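Local coordinates for protein C-domain type II peptide synthetase (Streptomyces globisporus, PDB 4ZNM) that belongs to the condensation-domain family of peptide synthetases, as a type II member built from two lobes that each hold a mixed beta sheet, at residues A159-A164 and G296-S301; E189-A194 and E304-S309. One frame throughout, in Å; residues are numbered along the deposited sequence.

Interaction 1: residues A159-A164 and G296-S301; sequences AADAWA and GGRNNS
Arg298 sends an extended side chain past the indole of Trp163 to reach the carboxylate of Asp161. Its NH2 gives a nearly straight bond to Asp161 OD1 (3.0 Å, N-H...O angle 162°), the core of a salt bridge in which the oxygen is approached on its syn side. The same OD1 accepts a second hydrogen bond, from Ala164 N, also at 3.0 Å, so Asp161 is the N-cap of helix 162-180; with CG lying between backbone N and carbonyl carbon (chi1 55°), the carboxylate turns back over the helix start. Asp161 OD2 accepts from Phe310 N and from a water oxygen 2.7 Å from it; that water also donates to Gly296 O and accepts from Arg298 NE. Four bonds thus reach the two oxygens of this buried carboxylate, from Arg298 NH2, Ala164 N, Phe310 N and the water. Asp161 is the aspartate of the His-His-x-x-x-Asp signature of condensation domains, in which His157 is the second histidine; pairing with an arginine of the loop after strand 288-295 is consistent with a structural part for it. Arg298 NH1 is satisfied by Thr306 O. Trp163 covers the flat cation: its CD1 sits 3.2 Å from Arg298 CZ, over the centre of the guanidinium, with the two planes 22° apart. Lower down the chain, Arg298 CD makes a CH-pi contact with the five-membered ring, 3.7 Å from its centroid. Tryptophan suits this place because its ring packs on the arginine while NE1 still donates to Glu304 O.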
ATOM      1  N   ALA A 159      -3.652  10.967  -2.205  1.00 18.95           N
ATOM      2  CA  ALA A 159      -5.043  11.201  -1.851  1.00 21.03           C
ATOM      3  C   ALA A 159      -5.713   9.987  -1.187  1.00 20.74           C
ATOM      4  O   ALA A 159      -6.721  10.141  -0.535  1.00 24.23           O
ATOM      5  CB  ALA A 159      -5.833  11.585  -3.109  1.00 22.42           C
ATOM      6  N   ALA A 160      -5.174   8.788  -1.388  1.00 16.68           N
ATOM      7  CA  ALA A 160      -5.815   7.558  -0.932  1.00 19.20           C
ATOM      8  C   ALA A 160      -4.803   6.471  -0.715  1.00 16.43           C
ATOM      9  O   ALA A 160      -3.887   6.303  -1.511  1.00 19.65           O
ATOM     10  CB  ALA A 160      -6.878   7.099  -1.973  1.00 22.82           C
ATOM     11  N   ASP A 161      -4.950   5.755   0.389  1.00 17.84           N
ATOM     12  CA  ASP A 161      -4.251   4.499   0.623  1.00 19.84           C
ATOM     13  C   ASP A 161      -5.200   3.279   0.439  1.00 21.79           C
ATOM     14  O   ASP A 161      -6.342   3.435  -0.008  1.00 20.12           O
ATOM     15  CB  ASP A 161      -3.615   4.504   2.027  1.00 17.94           C
ATOM     16  CG  ASP A 161      -4.629   4.801   3.174  1.00 20.20           C
ATOM     17  OD1 ASP A 161      -5.864   4.623   2.999  1.00 21.51           O
ATOM     18  OD2 ASP A 161      -4.152   5.176   4.288  1.00 22.65           O
ATOM     19  N   ALA A 162      -4.714   2.073   0.732  1.00 18.03           N
ATOM     20  CA  ALA A 162      -5.508   0.857   0.480  1.00 19.71           C
ATOM     21  C   ALA A 162      -6.835   0.897   1.231  1.00 20.49           C
ATOM     22  O   ALA A 162      -7.891   0.599   0.662  1.00 23.77           O
ATOM     23  CB  ALA A 162      -4.723  -0.386   0.834  1.00 21.51           C
ATOM     24  N   TRP A 163      -6.804   1.331   2.478  1.00 21.40           N
ATOM     25  CA  TRP A 163      -8.024   1.390   3.291  1.00 20.00           C
ATOM     26  C   TRP A 163      -9.008   2.376   2.667  1.00 22.84           C
ATOM     27  O   TRP A 163     -10.223   2.106   2.558  1.00 22.13           O
ATOM     28  CB  TRP A 163      -7.680   1.773   4.747  1.00 20.62           C
ATOM     29  CG  TRP A 163      -8.854   1.922   5.676  1.00 29.99           C
ATOM     30  CD1 TRP A 163      -9.779   2.902   5.660  1.00 34.49           C
ATOM     31  CD2 TRP A 163      -9.184   1.081   6.791  1.00 62.53           C
ATOM     32  NE1 TRP A 163     -10.674   2.729   6.676  1.00 43.66           N
ATOM     33  CE2 TRP A 163     -10.334   1.617   7.387  1.00 64.94           C
ATOM     34  CE3 TRP A 163      -8.626  -0.079   7.328  1.00 95.36           C
ATOM     35  CZ2 TRP A 163     -10.938   1.043   8.502  1.00 84.25           C
ATOM     36  CZ3 TRP A 163      -9.227  -0.654   8.433  1.00 99.12           C
ATOM     37  CH2 TRP A 163     -10.375  -0.093   9.007  1.00 96.20           C
ATOM     38  N   ALA A 164      -8.483   3.496   2.187  1.00 19.09           N
ATOM     39  CA  ALA A 164      -9.324   4.495   1.521  1.00 18.23           C
ATOM     40  C   ALA A 164      -9.991   3.944   0.271  1.00 17.54           C
ATOM     41  O   ALA A 164     -11.114   4.317  -0.035  1.00 18.55           O
ATOM     42  CB  ALA A 164      -8.501   5.753   1.152  1.00 25.00           C
ATOM     43  N   GLY A 296      -0.798   1.136   9.354  1.00 22.76           N
ATOM     44  CA  GLY A 296      -2.036   1.619   8.763  1.00 25.99           C
ATOM     45  C   GLY A 296      -2.285   3.106   9.047  1.00 25.76           C
ATOM     46  O   GLY A 296      -2.913   3.795   8.240  1.00 25.34           O
ATOM     47  N   GLY A 297      -1.834   3.596  10.204  1.00 25.96           N
ATOM     48  CA  GLY A 297      -1.950   5.017  10.547  1.00 26.61           C
ATOM     49  C   GLY A 297      -3.374   5.432  10.937  1.00 29.43           C
ATOM     50  O   GLY A 297      -3.679   6.617  11.048  1.00 30.08           O
ATOM     51  N   ARG A 298      -4.234   4.436  11.145  1.00 22.58           N
ATOM     52  CA  ARG A 298      -5.657   4.641  11.478  1.00 27.85           C
ATOM     53  C   ARG A 298      -6.072   4.099  12.844  1.00 35.84           C
ATOM     54  O   ARG A 298      -7.139   3.492  13.003  1.00 36.77           O
ATOM     55  CB  ARG A 298      -6.517   4.000  10.401  1.00 34.61           C
ATOM     56  CG  ARG A 298      -6.313   4.723   9.062  1.00 37.00           C
ATOM     57  CD  ARG A 298      -7.154   4.109   8.036  1.00 31.18           C
ATOM     58  NE  ARG A 298      -7.043   4.692   6.704  1.00 26.86           N
ATOM     59  CZ  ARG A 298      -7.934   5.516   6.154  1.00 26.56           C
ATOM     60  NH1 ARG A 298      -8.973   5.969   6.844  1.00 22.50           N
ATOM     61  NH2 ARG A 298      -7.775   5.895   4.898  1.00 25.30           N
ATOM     62  N   ASN A 299      -5.240   4.377  13.832  1.00 44.50           N
ATOM     63  CA  ASN A 299      -5.540   4.032  15.222  1.00 51.07           C
ATOM     64  C   ASN A 299      -6.812   4.744  15.701  1.00 44.93           C
ATOM     65  O   ASN A 299      -7.592   4.195  16.457  1.00 49.61           O
ATOM     66  CB  ASN A 299      -4.358   4.420  16.112  1.00 64.58           C
ATOM     67  CG  ASN A 299      -3.024   4.039  15.500  1.00 68.46           C
ATOM     68  OD1 ASN A 299      -2.654   4.516  14.411  1.00 64.19           O
ATOM     69  ND2 ASN A 299      -2.289   3.179  16.192  1.00 77.95           N
ATOM     70  N   ASN A 300      -7.006   5.980  15.257  1.00 39.72           N
ATOM     71  CA  ASN A 300      -8.126   6.795  15.714  1.00 34.84           C
ATOM     72  C   ASN A 300      -9.384   6.492  14.907  1.00 34.94           C
ATOM     73  O   ASN A 300      -9.503   6.917  13.760  1.00 28.06           O
ATOM     74  CB  ASN A 300      -7.753   8.268  15.603  1.00 41.11           C
ATOM     75  CG  ASN A 300      -8.792   9.172  16.194  1.00 44.90           C
ATOM     76  OD1 ASN A 300      -9.937   8.763  16.399  1.00 42.05           O
ATOM     77  ND2 ASN A 300      -8.405  10.423  16.470  1.00 52.08           N
ATOM     78  N   SER A 301     -10.336   5.791  15.519  1.00 37.29           N
ATOM     79  CA  SER A 301     -11.505   5.279  14.797  1.00 34.50           C
ATOM     80  C   SER A 301     -12.451   6.370  14.276  1.00 34.26           C
ATOM     81  O   SER A 301     -13.282   6.099  13.409  1.00 31.85           O
ATOM     82  CB  SER A 301     -12.280   4.298  15.687  1.00 41.51           C
ATOM     83  OG  SER A 301     -13.053   4.960  16.677  1.00 47.70           O
TER
HETATM   84  O   HOH W   1      -4.442   3.259   6.116  1.00 23.40           O

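Interaction 2: residues E189-A194 and E304-S309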
ATOM      1  N   GLU A 189     -21.693   9.862   8.253  1.00 40.26           N
ATOM      2  CA  GLU A 189     -21.078  11.107   7.837  1.00 35.55           C
ATOM      3  C   GLU A 189     -19.557  10.960   7.989  1.00 36.26           C
ATOM      4  O   GLU A 189     -19.077  10.575   9.045  1.00 36.44           O
ATOM      5  CB  GLU A 189     -21.616  12.277   8.673  1.00 51.48           C
ATOM      6  CG  GLU A 189     -21.320  13.678   8.113  1.00 71.87           C
ATOM      7  CD  GLU A 189     -22.056  13.981   6.805  1.00 84.78           C
ATOM      8  OE1 GLU A 189     -23.074  13.310   6.488  1.00 76.65           O
ATOM      9  OE2 GLU A 189     -21.608  14.906   6.092  1.00 92.33           O
ATOM     10  N   PRO A 190     -18.795  11.218   6.919  1.00 27.53           N
ATOM     11  CA  PRO A 190     -17.371  10.972   7.111  1.00 29.89           C
ATOM     12  C   PRO A 190     -16.636  12.172   7.663  1.00 31.01           C
ATOM     13  O   PRO A 190     -16.996  13.323   7.435  1.00 34.65           O
ATOM     14  CB  PRO A 190     -16.884  10.642   5.696  1.00 30.48           C
ATOM     15  CG  PRO A 190     -17.776  11.458   4.809  1.00 27.74           C
ATOM     16  CD  PRO A 190     -19.112  11.588   5.525  1.00 30.01           C
ATOM     17  N   ALA A 191     -15.578  11.890   8.386  1.00 26.32           N
ATOM     18  CA  ALA A 191     -14.635  12.931   8.747  1.00 29.27           C
ATOM     19  C   ALA A 191     -13.800  13.205   7.481  1.00 29.84           C
ATOM     20  O   ALA A 191     -13.478  12.286   6.724  1.00 28.39           O
ATOM     21  CB  ALA A 191     -13.772  12.493   9.904  1.00 31.99           C
ATOM     22  N   GLN A 192     -13.490  14.464   7.225  1.00 28.92           N
ATOM     23  CA  GLN A 192     -12.639  14.796   6.092  1.00 24.65           C
ATOM     24  C   GLN A 192     -11.141  14.698   6.449  1.00 27.66           C
ATOM     25  O   GLN A 192     -10.744  14.826   7.620  1.00 27.35           O
ATOM     26  CB  GLN A 192     -12.967  16.199   5.606  1.00 26.36           C
ATOM     27  CG  GLN A 192     -14.386  16.375   5.126  1.00 28.23           C
ATOM     28  CD  GLN A 192     -14.705  15.515   3.927  1.00 32.01           C
ATOM     29  OE1 GLN A 192     -13.827  15.042   3.222  1.00 27.55           O
ATOM     30  NE2 GLN A 192     -15.970  15.288   3.712  1.00 33.20           N
ATOM     31  N   HIS A 193     -10.301  14.479   5.445  1.00 19.26           N
ATOM     32  CA  HIS A 193      -8.891  14.334   5.710  1.00 21.93           C
ATOM     33  C   HIS A 193      -8.298  15.591   6.382  1.00 26.13           C
ATOM     34  O   HIS A 193      -7.375  15.471   7.157  1.00 22.56           O
ATOM     35  CB  HIS A 193      -8.123  14.056   4.443  1.00 22.76           C
ATOM     36  CG  HIS A 193      -6.678  13.778   4.688  1.00 21.83           C
ATOM     37  ND1 HIS A 193      -5.683  14.665   4.342  1.00 24.42           N
ATOM     38  CD2 HIS A 193      -6.058  12.730   5.282  1.00 22.11           C
ATOM     39  CE1 HIS A 193      -4.508  14.171   4.700  1.00 27.40           C
ATOM     40  NE2 HIS A 193      -4.706  13.004   5.286  1.00 23.30           N
ATOM     41  N   ALA A 194      -8.852  16.778   6.108  1.00 25.21           N
ATOM     42  CA  ALA A 194      -8.327  17.997   6.684  1.00 25.89           C
ATOM     43  C   ALA A 194      -8.497  17.935   8.184  1.00 28.39           C
ATOM     44  O   ALA A 194      -7.667  18.444   8.924  1.00 27.99           O
ATOM     45  CB  ALA A 194      -9.017  19.214   6.126  1.00 32.65           C
ATOM     46  N   GLU A 304     -12.242   6.190  10.322  1.00 33.73           N
ATOM     47  CA  GLU A 304     -12.360   4.912   9.604  1.00 28.82           C
ATOM     48  C   GLU A 304     -13.170   4.992   8.305  1.00 34.00           C
ATOM     49  O   GLU A 304     -13.038   4.131   7.455  1.00 31.57           O
ATOM     50  CB  GLU A 304     -12.997   3.845  10.526  1.00 28.67           C
ATOM     51  CG  GLU A 304     -14.431   4.114  10.943  1.00 48.48           C
ATOM     52  CD  GLU A 304     -14.910   3.143  12.027  1.00 54.13           C
ATOM     53  OE1 GLU A 304     -16.111   3.183  12.373  1.00 57.29           O
ATOM     54  OE2 GLU A 304     -14.083   2.342  12.526  1.00 53.03           O
ATOM     55  N   ASP A 305     -14.034   5.996   8.182  1.00 34.74           N
ATOM     56  CA  ASP A 305     -14.751   6.256   6.941  1.00 32.70           C
ATOM     57  C   ASP A 305     -14.089   7.363   6.104  1.00 30.98           C
ATOM     58  O   ASP A 305     -14.716   7.888   5.171  1.00 27.40           O
ATOM     59  CB  ASP A 305     -16.194   6.643   7.260  1.00 32.54           C
ATOM     60  CG  ASP A 305     -16.954   5.508   7.963  1.00 39.07           C
ATOM     61  OD1 ASP A 305     -16.812   4.344   7.515  1.00 40.48           O
ATOM     62  OD2 ASP A 305     -17.643   5.760   8.979  1.00 39.38           O
ATOM     63  N   THR A 306     -12.855   7.727   6.462  1.00 26.98           N
ATOM     64  CA  THR A 306     -12.182   8.893   5.870  1.00 24.25           C
ATOM     65  C   THR A 306     -11.265   8.513   4.719  1.00 23.06           C
ATOM     66  O   THR A 306     -10.364   7.679   4.889  1.00 23.86           O
ATOM     67  CB  THR A 306     -11.315   9.654   6.886  1.00 24.12           C
ATOM     68  OG1 THR A 306     -12.129  10.106   7.971  1.00 26.77           O
ATOM     69  CG2 THR A 306     -10.646  10.887   6.216  1.00 23.47           C
ATOM     70  N   VAL A 307     -11.447   9.187   3.590  1.00 22.79           N
ATOM     71  CA  VAL A 307     -10.548   9.034   2.441  1.00 21.73           C
ATOM     72  C   VAL A 307      -9.361   9.963   2.597  1.00 21.78           C
ATOM     73  O   VAL A 307      -9.482  11.180   2.848  1.00 21.57           O
ATOM     74  CB  VAL A 307     -11.315   9.254   1.118  1.00 21.83           C
ATOM     75  CG1 VAL A 307     -10.380   9.246  -0.106  1.00 20.84           C
ATOM     76  CG2 VAL A 307     -12.393   8.185   0.969  1.00 24.32           C
ATOM     77  N   GLY A 308      -8.192   9.352   2.480  1.00 21.96           N
ATOM     78  CA  GLY A 308      -6.914  10.026   2.583  1.00 19.80           C
ATOM     79  C   GLY A 308      -5.799   8.978   2.613  1.00 20.96           C
ATOM     80  O   GLY A 308      -6.069   7.780   2.622  1.00 21.63           O
ATOM     81  N   SER A 309      -4.555   9.410   2.644  1.00 24.48           N
ATOM     82  CA  SER A 309      -3.438   8.483   2.802  1.00 22.26           C
ATOM     83  C   SER A 309      -2.834   8.644   4.203  1.00 23.71           C
ATOM     84  O   SER A 309      -2.127   9.607   4.511  1.00 21.20           O
ATOM     85  CB  SER A 309      -2.417   8.710   1.693  1.00 31.04           C
ATOM     86  OG  SER A 309      -1.426   7.715   1.752  1.00 39.69           O
TER
HETATM   87  O   HOH W   2     -13.158  11.591   3.782  1.00 24.36           O
HETATM   88  O   HOH W   3     -14.619   9.027   9.094  1.00 34.58           O
HETATM   89  O   HOH W   4     -11.252  13.508   2.781  1.00 24.79           O
HETATM   90  O   HOH W   5      -2.561  11.615   6.435  1.00 29.70           O
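Thr306 and Ala191 make the direct polar link: the threonine hydroxyl donates from OG1 to Ala191 O at 2.9 Å, arriving above the carbonyl plane rather than on a lone pair. The rest of the polar contact passes through water, as the touching parts, 190-193 and 305-309, run side by side in the same direction, 15° apart, without forming a strand pair. One water donates to Ala191 O and accepts from Val307 N, both at 3.0 Å, giving that carbonyl two donors. A second accepts from Ala191 N and donates to Thr306 OG1. At the start of helix 193-203 a third water accepts from His193 N and donates to Val307 O and to Gln192 OE1, whose amide also bonds Glu75 N and Arg73 O. The fourth lies in the plane of the imidazole, 2.8 Å from His193 NE2, and donates to Ser309 O. Segment 304-309 belongs to the long connection between strands 288-295 and 312-319, probably the floor loop that in condensation domains passes beneath the cleft between the lobes. Carbon atoms packed against the backbone complete the contact. With Thr306 CG2 anti to its backbone N, the methyl rests 3.2 Å from Ala191 O and 3.7 Å from His193 N, while Pro190 CB lies 3.5 Å from Asp305 O. Gly308, nearly fully extended and without a side chain, lets the imidazole draw in, His193 CD2 standing 3.9 Å from Gly308 CA. Charge and packing also tie the loop to helix 162-180, through a salt bridge from Asp305 to Arg170 and through Val307 resting on Val167 and Ile168.

How the interactions relate
From the N terminus the segments come in the order 159-164, 189-194, 296-301 and 304-309, so the two contacts cross rather than nest. Interaction 1 closes a loop of 131 intervening residues and interaction 2 one of 109, and both end in the connection between strands 288-295 and 312-319. On the other side they use the starts of consecutive helices, 162-180 and 193-203. Their centres are only 8 Å apart, and they touch directly, for instance where Ala164 CB packs 3.5 Å from Gly308 O. Together they bind one loop, leaving strand 288-295, to two neighbouring helix starts.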